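Long-range contact in subtilisin-like protein (Prochloron didemni, PDB 3ZXY), which probably acts as a subtilisin-type serine endopeptidase, this chain being the protease domain of the longer PatA protein, which works in patellamide processing: residues A[144-158]-A[175-187]. The protein carries 1 engineered substitution. Numbering follows the deposited sequence.
Sequences AGNNGCDCLHVPAAL and DFSNWGSTYEQQG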
loop_
_atom_site.group_PDB
_atom_site.type_symbol
_atom_site.label_atom_id
_atom_site.label_comp_id
_atom_site.label_asym_id
_atom_site.label_seq_id
_atom_site.Cartn_x
_atom_site.Cartn_y
_atom_site.Cartn_z
ATOM N N ALA A 144 5.381 -0.708 -7.601
ATOM C CA ALA A 144 6.454 -0.447 -8.566
ATOM C C ALA A 144 6.065 -0.769 -10.004
ATOM O O ALA A 144 6.646 -0.209 -10.942
ATOM C CB ALA A 144 7.702 -1.257 -8.189
ATOM N N GLY A 145 5.117 -1.693 -10.178
ATOM C CA GLY A 145 4.764 -2.223 -11.492
ATOM C C GLY A 145 5.464 -3.527 -11.797
ATOM O O GLY A 145 6.557 -3.789 -11.290
ATOM N N ASN A 146 4.863 -4.324 -12.678
ATOM C CA ASN A 146 5.292 -5.705 -12.925
ATOM C C ASN A 146 6.053 -5.910 -14.226
ATOM O O ASN A 146 6.349 -7.047 -14.600
ATOM C CB ASN A 146 4.094 -6.647 -12.942
ATOM C CG ASN A 146 3.293 -6.655 -11.666
ATOM O OD1 ASN A 146 3.751 -6.191 -10.617
ATOM N ND2 ASN A 146 2.080 -7.215 -11.744
ATOM N N ASN A 147 6.372 -4.836 -14.948
ATOM C CA ASN A 147 6.951 -5.000 -16.281
ATOM C C ASN A 147 8.285 -5.760 -16.251
ATOM O O ASN A 147 8.636 -6.477 -17.198
ATOM C CB ASN A 147 7.127 -3.643 -16.997
ATOM C CG ASN A 147 5.891 -2.758 -16.904
ATOM O OD1 ASN A 147 5.567 -2.228 -15.827
ATOM N ND2 ASN A 147 5.186 -2.607 -18.039
ATOM N N GLY A 148 9.043 -5.550 -15.183
ATOM C CA GLY A 148 10.347 -6.182 -15.038
ATOM C C GLY A 148 11.475 -5.417 -15.684
ATOM O O GLY A 148 12.556 -5.970 -15.901
ATOM N N CYS A 149 11.239 -4.139 -15.955
ATOM C CA CYS A 149 12.192 -3.299 -16.670
ATOM C C CYS A 149 12.881 -2.311 -15.761
ATOM O O CYS A 149 12.452 -2.066 -14.637
ATOM C CB CYS A 149 11.532 -2.497 -17.810
ATOM S SG CYS A 149 9.917 -1.696 -17.660
ATOM N N ASP A 150 13.950 -1.744 -16.304
ATOM C CA ASP A 150 14.666 -0.629 -15.702
ATOM C C ASP A 150 13.818 0.597 -16.024
ATOM O O ASP A 150 14.155 1.399 -16.899
ATOM C CB ASP A 150 16.059 -0.559 -16.337
ATOM C CG ASP A 150 16.904 0.579 -15.816
ATOM O OD1 ASP A 150 16.515 1.173 -14.781
ATOM O OD2 ASP A 150 17.938 0.865 -16.441
ATOM N N CYS A 151 12.684 0.666 -15.350
ATOM C CA CYS A 151 11.665 1.654 -15.628
ATOM C C CYS A 151 10.886 1.973 -14.384
ATOM O O CYS A 151 11.034 1.343 -13.332
ATOM C CB CYS A 151 10.689 1.126 -16.676
ATOM S SG CYS A 151 9.771 -0.323 -16.093
ATOM N N LEU A 152 10.033 2.980 -14.525
ATOM C CA LEU A 152 9.317 3.566 -13.396
ATOM C C LEU A 152 7.833 3.755 -13.686
ATOM O O LEU A 152 7.480 4.210 -14.790
ATOM C CB LEU A 152 9.918 4.943 -13.113
ATOM C CG LEU A 152 11.410 5.028 -12.785
ATOM C CD1 LEU A 152 11.918 6.472 -12.822
ATOM C CD2 LEU A 152 11.675 4.363 -11.436
ATOM N N HIS A 153 7.001 3.483 -12.689
ATOM C CA HIS A 153 5.593 3.870 -12.685
ATOM C C HIS A 153 5.446 5.083 -11.785
ATOM O O HIS A 153 6.216 5.273 -10.843
ATOM C CB HIS A 153 4.700 2.764 -12.117
ATOM C CG HIS A 153 4.405 1.637 -13.076
ATOM N ND1 HIS A 153 3.264 0.912 -13.004
ATOM C CD2 HIS A 153 5.139 1.116 -14.122
ATOM C CE1 HIS A 153 3.284 -0.041 -13.951
ATOM N NE2 HIS A 153 4.405 0.103 -14.666
ATOM N N VAL A 154 4.439 5.889 -12.089
ATOM C CA VAL A 154 3.930 6.904 -11.186
ATOM C C VAL A 154 2.577 6.432 -10.661
ATOM O O VAL A 154 1.783 5.822 -11.398
ATOM C CB VAL A 154 3.851 8.291 -11.869
ATOM C CG1 VAL A 154 5.250 8.769 -12.240
ATOM C CG2 VAL A 154 2.929 8.295 -13.094
ATOM N N PRO A 155 2.284 6.712 -9.390
ATOM C CA PRO A 155 3.019 7.572 -8.453
ATOM C C PRO A 155 4.221 6.982 -7.725
ATOM O O PRO A 155 4.875 7.707 -6.973
ATOM C CB PRO A 155 1.939 7.954 -7.446
ATOM C CG PRO A 155 1.035 6.791 -7.409
ATOM C CD PRO A 155 0.971 6.323 -8.835
ATOM N N ALA A 156 4.518 5.707 -7.912
ATOM C CA ALA A 156 5.627 5.080 -7.187
ATOM C C ALA A 156 6.946 5.857 -7.251
ATOM O O ALA A 156 7.691 5.854 -6.267
ATOM C CB ALA A 156 5.842 3.662 -7.676
ATOM N N ALA A 157 7.254 6.486 -8.387
ATOM C CA ALA A 157 8.509 7.205 -8.589
ATOM C C ALA A 157 8.535 8.656 -8.076
ATOM O O ALA A 157 9.557 9.355 -8.191
ATOM C CB ALA A 157 8.889 7.186 -10.080
ATOM N N LEU A 158 7.420 9.130 -7.520
ATOM C CA LEU A 158 7.294 10.550 -7.213
ATOM C C LEU A 158 7.870 10.889 -5.840
ATOM O O LEU A 158 8.099 10.006 -5.029
ATOM C CB LEU A 158 5.835 10.988 -7.347
ATOM C CG LEU A 158 5.286 10.923 -8.780
ATOM C CD1 LEU A 158 3.834 11.398 -8.801
ATOM C CD2 LEU A 158 6.115 11.739 -9.752
ATOM N N ASP A 175 11.038 -11.649 -11.340
ATOM C CA ASP A 175 11.418 -11.142 -12.657
ATOM C C ASP A 175 10.468 -9.996 -13.012
ATOM O O ASP A 175 10.885 -8.976 -13.557
ATOM C CB ASP A 175 11.268 -12.221 -13.741
ATOM C CG ASP A 175 12.298 -13.333 -13.662
ATOM O OD1 ASP A 175 13.420 -13.073 -13.208
ATOM O OD2 ASP A 175 11.977 -14.454 -14.137
ATOM N N PHE A 176 9.192 -10.195 -12.701
ATOM C CA PHE A 176 8.132 -9.266 -13.097
ATOM C C PHE A 176 7.910 -8.217 -12.022
ATOM O O PHE A 176 6.861 -8.134 -11.373
ATOM C CB PHE A 176 6.871 -10.053 -13.469
ATOM C CG PHE A 176 7.079 -10.956 -14.649
ATOM C CD1 PHE A 176 7.485 -10.428 -15.866
ATOM C CD2 PHE A 176 6.945 -12.336 -14.543
ATOM C CE1 PHE A 176 7.709 -11.245 -16.957
ATOM C CE2 PHE A 176 7.161 -13.143 -15.628
ATOM C CZ PHE A 176 7.544 -12.604 -16.836
ATOM N N SER A 177 8.933 -7.393 -11.848
ATOM C CA SER A 177 8.914 -6.322 -10.869
ATOM C C SER A 177 9.899 -5.256 -11.341
ATOM O O SER A 177 11.045 -5.564 -11.676
ATOM C CB SER A 177 9.281 -6.870 -9.476
ATOM O OG SER A 177 9.017 -5.896 -8.462
ATOM N N ASN A 178 9.465 -4.004 -11.411
ATOM C CA ASN A 178 10.285 -2.934 -11.996
ATOM C C ASN A 178 11.394 -2.444 -11.086
ATOM O O ASN A 178 11.245 -2.447 -9.870
ATOM C CB ASN A 178 9.405 -1.752 -12.392
ATOM C CG ASN A 178 8.500 -2.067 -13.554
ATOM O OD1 ASN A 178 8.854 -2.865 -14.408
ATOM N ND2 ASN A 178 7.333 -1.428 -13.609
ATOM N N TRP A 179 12.475 -1.961 -11.686
ATOM C CA TRP A 179 13.693 -1.629 -10.940
ATOM C C TRP A 179 14.393 -0.391 -11.472
ATOM O O TRP A 179 15.606 -0.271 -11.424
ATOM C CB TRP A 179 14.615 -2.853 -10.919
ATOM C CG TRP A 179 14.884 -3.458 -12.268
ATOM C CD1 TRP A 179 14.058 -4.314 -12.995
ATOM C CD2 TRP A 179 16.080 -3.299 -13.097
ATOM N NE1 TRP A 179 14.649 -4.669 -14.172
ATOM C CE2 TRP A 179 15.865 -4.099 -14.295
ATOM C CE3 TRP A 179 17.280 -2.600 -12.967
ATOM C CZ2 TRP A 179 16.807 -4.168 -15.306
ATOM C CZ3 TRP A 179 18.220 -2.691 -13.981
ATOM C CH2 TRP A 179 17.997 -3.474 -15.128
ATOM N N GLY A 180 13.607 0.576 -11.935
ATOM C CA GLY A 180 14.152 1.842 -12.404
ATOM C C GLY A 180 14.912 2.596 -11.321
ATOM O O GLY A 180 14.750 2.316 -10.131
ATOM N N SER A 181 15.710 3.560 -11.739
ATOM C CA SER A 181 16.723 4.178 -10.835
ATOM C C SER A 181 16.135 4.753 -9.561
ATOM O O SER A 181 16.704 4.598 -8.498
ATOM C CB SER A 181 17.536 5.254 -11.537
ATOM O OG SER A 181 16.693 6.269 -12.029
ATOM N N THR A 182 14.993 5.418 -9.659
ATOM C CA THR A 182 14.414 6.080 -8.486
ATOM C C THR A 182 14.040 5.096 -7.410
ATOM O O THR A 182 14.066 5.427 -6.220
ATOM C CB THR A 182 13.200 6.920 -8.908
ATOM O OG1 THR A 182 13.633 7.811 -9.939
ATOM C CG2 THR A 182 12.587 7.714 -7.691
ATOM N N TYR A 183 13.724 3.873 -7.812
ATOM C CA TYR A 183 13.383 2.832 -6.853
ATOM C C TYR A 183 14.588 2.355 -6.043
ATOM O O TYR A 183 14.398 1.745 -4.996
ATOM C CB TYR A 183 12.796 1.645 -7.571
ATOM C CG TYR A 183 11.486 1.843 -8.304
ATOM C CD1 TYR A 183 10.628 2.903 -8.026
ATOM C CD2 TYR A 183 11.081 0.926 -9.252
ATOM C CE1 TYR A 183 9.426 3.028 -8.681
ATOM C CE2 TYR A 183 9.880 1.044 -9.921
ATOM C CZ TYR A 183 9.042 2.090 -9.630
ATOM O OH TYR A 183 7.814 2.200 -10.273
ATOM N N GLU A 184 15.807 2.591 -6.501
ATOM C CA GLU A 184 16.981 2.226 -5.706
ATOM C C GLU A 184 17.039 3.086 -4.452
ATOM O O GLU A 184 17.642 2.678 -3.447
ATOM C CB GLU A 184 18.246 2.395 -6.539
ATOM C CG GLU A 184 19.498 1.711 -6.007
ATOM C CD GLU A 184 20.705 1.977 -6.907
ATOM O OE1 GLU A 184 20.614 1.712 -8.140
ATOM O OE2 GLU A 184 21.756 2.434 -6.386
ATOM N N GLN A 185 16.448 4.278 -4.507
ATOM C CA GLN A 185 16.469 5.197 -3.369
ATOM C C GLN A 185 15.223 5.090 -2.517
ATOM O O GLN A 185 15.289 5.298 -1.303
ATOM C CB GLN A 185 16.626 6.662 -3.813
ATOM C CG GLN A 185 18.021 6.997 -4.321
ATOM C CD GLN A 185 18.215 6.704 -5.803
ATOM O OE1 GLN A 185 17.446 7.175 -6.653
ATOM N NE2 GLN A 185 19.283 5.972 -6.126
ATOM N N GLN A 186 14.074 4.825 -3.139
ATOM C CA GLN A 186 12.813 4.867 -2.401
ATOM C C GLN A 186 11.939 3.636 -2.540
ATOM O O GLN A 186 10.758 3.664 -2.166
ATOM C CB GLN A 186 12.034 6.140 -2.732
ATOM C CG GLN A 186 11.440 6.208 -4.129
ATOM C CD GLN A 186 10.832 7.567 -4.419
ATOM O OE1 GLN A 186 11.445 8.596 -4.115
ATOM N NE2 GLN A 186 9.658 7.581 -5.024
ATOM N N GLY A 187 12.501 2.552 -3.060
ATOM C CA GLY A 187 11.747 1.319 -3.218
ATOM C C GLY A 187 12.250 0.220 -2.299
ATOM O O GLY A 187 13.434 0.132 -2.015
HETATM O O HOH W 1 16.059 3.729 -14.511
HETATM O O HOH W 2 11.175 10.951 -6.622
#
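Asn178 binds the loop 144-151 through both ends of its amide. Its ND2 donates to Asn147 OD1 at 2.9 Å, nearly straight (171°), and to Ala144 O; its OD1 takes Cys149 N at 3.1 Å and, weakly, Gly148 N. Three good bonds and the weak one fix which way this buried amide is turned. The Tyr183 hydroxyl gives its proton to Ala144 O (2.8 Å) and accepts His153 N at 2.9 Å, while Leu152 CD2 sits over one ring face. Trp179 NE1 reaches Gly148 O from above the carbonyl plane, and Asp150 CB rests on the six-membered ring, 3.7 Å from its centroid. With CG between its backbone N and carbonyl carbon (chi1 71°), Gln186 places NE2 2.9 Å from both Ala156 O and Leu158 O. In the second shell, His153 NE2 bonds Asn147 OD1, and the Cys149-Cys151 disulfide spans the inverse gamma turn centred on Asp150. Asn146, probably the oxyanion-hole asparagine as in subtilisin, is held by Thr210 N; its side chain lies about 6 Å from that of engineered Ala211, the predicted nucleophile position. Strand 152-154 pairs with 115-117, helix 91-103 touches Val154 and Pro155, and helix 181-186 leads into 187-191, an edge strand of the parallel subtilase sheet.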